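Local structure of peptidase, C14 family (Geobacter sulfurreducens PCA, 3BIJ) at residues L203-C208 with G238-F243. The protein is of unestablished function but belongs to the caspase-like C14 peptidase family and is probably a cysteine-type endopeptidase. Residues are numbered along the deposited sequence; the frame is centred on the assembly and turned at random.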
ATOM      1  N   LEU A 203      37.707 -11.653  -7.675  1.00 41.67           N
ATOM      2  CA  LEU A 203      36.988 -10.506  -7.144  1.00 44.88           C
ATOM      3  C   LEU A 203      35.652 -10.599  -7.853  1.00 53.65           C
ATOM      4  O   LEU A 203      35.517 -10.232  -9.027  1.00 57.99           O
ATOM      5  CB  LEU A 203      37.683  -9.181  -7.477  1.00 38.70           C
ATOM      6  CG  LEU A 203      36.884  -7.893  -7.222  1.00 31.69           C
ATOM      7  CD1 LEU A 203      36.238  -7.957  -5.882  1.00 33.84           C
ATOM      8  CD2 LEU A 203      37.777  -6.669  -7.325  1.00 33.13           C
ATOM      9  N   LEU A 204      34.671 -11.129  -7.132  1.00 54.07           N
ATOM     10  CA  LEU A 204      33.331 -11.336  -7.654  1.00 45.29           C
ATOM     11  C   LEU A 204      32.384 -10.253  -7.145  1.00 45.10           C
ATOM     12  O   LEU A 204      32.169 -10.134  -5.942  1.00 47.96           O
ATOM     13  CB  LEU A 204      32.860 -12.707  -7.194  1.00 47.48           C
ATOM     14  CG  LEU A 204      32.109 -13.616  -8.160  1.00 55.74           C
ATOM     15  CD1 LEU A 204      32.234 -15.048  -7.662  1.00 42.60           C
ATOM     16  CD2 LEU A 204      30.652 -13.180  -8.292  1.00 44.96           C
ATOM     17  N   ILE A 205      31.835  -9.463  -8.064  1.00 39.27           N
ATOM     18  CA  ILE A 205      30.893  -8.401  -7.723  1.00 28.40           C
ATOM     19  C   ILE A 205      29.566  -8.767  -8.364  1.00 30.87           C
ATOM     20  O   ILE A 205      29.427  -8.712  -9.587  1.00 38.01           O
ATOM     21  CB  ILE A 205      31.350  -7.029  -8.271  1.00 26.12           C
ATOM     22  CG1 ILE A 205      32.624  -6.566  -7.553  1.00 37.98           C
ATOM     23  CG2 ILE A 205      30.255  -6.005  -8.095  1.00 32.88           C
ATOM     24  CD1 ILE A 205      33.256  -5.293  -8.114  1.00 20.10           C
ATOM     25  N   SER A 206      28.597  -9.160  -7.541  1.00 37.82           N
ATOM     26  CA  SER A 206      27.278  -9.541  -8.040  1.00 33.31           C
ATOM     27  C   SER A 206      26.251  -8.424  -7.859  1.00 42.40           C
ATOM     28  O   SER A 206      26.447  -7.499  -7.067  1.00 41.40           O
ATOM     29  CB  SER A 206      26.796 -10.796  -7.323  1.00 43.30           C
ATOM     30  OG  SER A 206      26.744 -10.573  -5.923  1.00 51.65           O
ATOM     31  N   GLY A 207      25.139  -8.532  -8.581  1.00 43.20           N
ATOM     32  CA  GLY A 207      24.103  -7.517  -8.511  1.00 33.89           C
ATOM     33  C   GLY A 207      23.314  -7.437  -7.217  1.00 38.91           C
ATOM     34  O   GLY A 207      22.695  -6.414  -6.911  1.00 42.52           O
ATOM     35  N   CYS A 208      23.313  -8.510  -6.441  1.00 40.94           N
ATOM     36  CA  CYS A 208      22.561  -8.490  -5.191  1.00 36.65           C
ATOM     37  C   CYS A 208      23.065  -9.513  -4.171  1.00 34.14           C
ATOM     38  O   CYS A 208      23.971 -10.295  -4.457  1.00 33.64           O
ATOM     39  CB  CYS A 208      21.078  -8.744  -5.488  1.00 43.77           C
ATOM     40  SG  CYS A 208      20.715 -10.419  -6.094  1.00 43.91           S
ATOM     41  N   GLY A 238      39.236   6.137  -8.411  1.00 42.59           N
ATOM     42  CA  GLY A 238      39.129   5.361  -7.187  1.00 33.75           C
ATOM     43  C   GLY A 238      39.470   3.894  -7.324  1.00 36.81           C
ATOM     44  O   GLY A 238      39.816   3.437  -8.409  1.00 46.16           O
ATOM     45  N   SER A 239      39.381   3.157  -6.219  1.00 39.26           N
ATOM     46  CA  SER A 239      39.679   1.722  -6.219  1.00 40.73           C
ATOM     47  C   SER A 239      38.404   0.895  -6.396  1.00 42.51           C
ATOM     48  O   SER A 239      37.300   1.442  -6.433  1.00 45.99           O
ATOM     49  CB  SER A 239      40.351   1.323  -4.900  1.00 44.63           C
ATOM     50  OG  SER A 239      39.456   1.460  -3.802  1.00 35.72           O
ATOM     51  N   TYR A 240      38.562  -0.421  -6.493  1.00 33.34           N
ATOM     52  CA  TYR A 240      37.418  -1.299  -6.644  1.00 34.71           C
ATOM     53  C   TYR A 240      36.495  -1.162  -5.442  1.00 35.92           C
ATOM     54  O   TYR A 240      35.280  -1.111  -5.589  1.00 35.72           O
ATOM     55  CB  TYR A 240      37.840  -2.759  -6.763  1.00 35.58           C
ATOM     56  CG  TYR A 240      38.262  -3.184  -8.136  1.00 32.16           C
ATOM     57  CD1 TYR A 240      39.580  -3.080  -8.542  1.00 45.21           C
ATOM     58  CD2 TYR A 240      37.342  -3.710  -9.031  1.00 48.28           C
ATOM     59  CE1 TYR A 240      39.972  -3.493  -9.812  1.00 46.97           C
ATOM     60  CE2 TYR A 240      37.726  -4.123 -10.304  1.00 47.67           C
ATOM     61  CZ  TYR A 240      39.042  -4.010 -10.686  1.00 43.78           C
ATOM     62  OH  TYR A 240      39.432  -4.394 -11.947  1.00 50.44           O
ATOM     63  N   ARG A 241      37.071  -1.104  -4.246  1.00 41.21           N
ATOM     64  CA  ARG A 241      36.257  -0.977  -3.051  1.00 40.22           C
ATOM     65  C   ARG A 241      35.444   0.292  -3.129  1.00 37.59           C
ATOM     66  O   ARG A 241      34.238   0.269  -2.917  1.00 47.39           O
ATOM     67  CB  ARG A 241      37.130  -0.973  -1.799  1.00 47.51           C
ATOM     68  CG  ARG A 241      37.890  -2.275  -1.627  1.00 52.56           C
ATOM     69  CD  ARG A 241      38.554  -2.470  -0.252  1.00 53.48           C
ATOM     70  NE  ARG A 241      38.095  -3.729   0.217  1.00 60.86           N
ATOM     71  CZ  ARG A 241      38.628  -4.873   0.627  1.00 60.88           C
ATOM     72  NH1 ARG A 241      37.692  -5.738   0.944  1.00 69.49           N
ATOM     73  NH2 ARG A 241      39.907  -5.210   0.758  1.00 55.25           N
ATOM     74  N   SER A 242      36.089   1.402  -3.456  1.00 41.77           N
ATOM     75  CA  SER A 242      35.363   2.663  -3.560  1.00 39.04           C
ATOM     76  C   SER A 242      34.310   2.607  -4.650  1.00 41.96           C
ATOM     77  O   SER A 242      33.235   3.185  -4.504  1.00 43.06           O
ATOM     78  CB  SER A 242      36.322   3.806  -3.856  1.00 35.44           C
ATOM     79  OG  SER A 242      37.238   3.944  -2.796  1.00 48.60           O
ATOM     80  N   PHE A 243      34.629   1.915  -5.741  1.00 39.42           N
ATOM     81  CA  PHE A 243      33.714   1.795  -6.865  1.00 35.40           C
ATOM     82  C   PHE A 243      32.440   1.111  -6.357  1.00 42.11           C
ATOM     83  O   PHE A 243      31.320   1.604  -6.532  1.00 34.23           O
ATOM     84  CB  PHE A 243      34.385   0.974  -7.965  1.00 38.30           C
ATOM     85  CG  PHE A 243      33.618   0.927  -9.245  1.00 39.21           C
ATOM     86  CD1 PHE A 243      33.168   2.095  -9.847  1.00 32.34           C
ATOM     87  CD2 PHE A 243      33.389  -0.294  -9.877  1.00 31.94           C
ATOM     88  CE1 PHE A 243      32.507   2.042 -11.065  1.00 40.54           C
ATOM     89  CE2 PHE A 243      32.734  -0.364 -11.089  1.00 28.72           C
ATOM     90  CZ  PHE A 243      32.288   0.802 -11.694  1.00 38.23           C
TER
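Leu203 and Ile205, on a strand of the central mixed sheet of this caspase-like alpha/beta fold, meet the ring of Tyr240 in the first turn of helix 240-250, which packs against one face of the sheet. The contact is small, burying 127 Å² in all, and wholly apolar. Its main element is a CH-pi interaction: methyl CD2 of Leu203 lies over one face of the Tyr240 ring, 3.8 Å from the ring centroid and 27° off the normal. The methyl is displaced toward the rim, so that Leu203 CD2 sits almost directly above Tyr240 CD2, 3.4 Å away. Leu203 CG stands anti to the backbone N (chi1 168°), which carries the branch out from the strand to the ring. Ile205, two residues along and on the same side of the strand, comes in at the ring edge, its CD1 a loose 4.5 Å from Tyr240 CD2.

Further apolar groups complete the setting: Leu129 and Phe259 of the adjoining strands touch both Leu203 and Tyr240, and Phe269 meets the tyrosine ring edge-to-face. The ring's hydroxyl makes a weak hydrogen bond to Pro274 O. Were Tyr240 replaced by an alanine, Leu203 CD2 would probably lose the aromatic face it rests on, a gap would open between helix and sheet, and Pro274 O would be left without this hydroxyl partner.

Polar interactions within segment 238-243 help to define the start of the helix that presents the ring. Phe243 N donates to Ser239 O at 2.8 Å, closing the first turn. Ser239 is the N-cap, and its OG accepts a nearly straight but weak capping bond from Ser242 N, 3.4 Å long with an N-H...O angle of 173°.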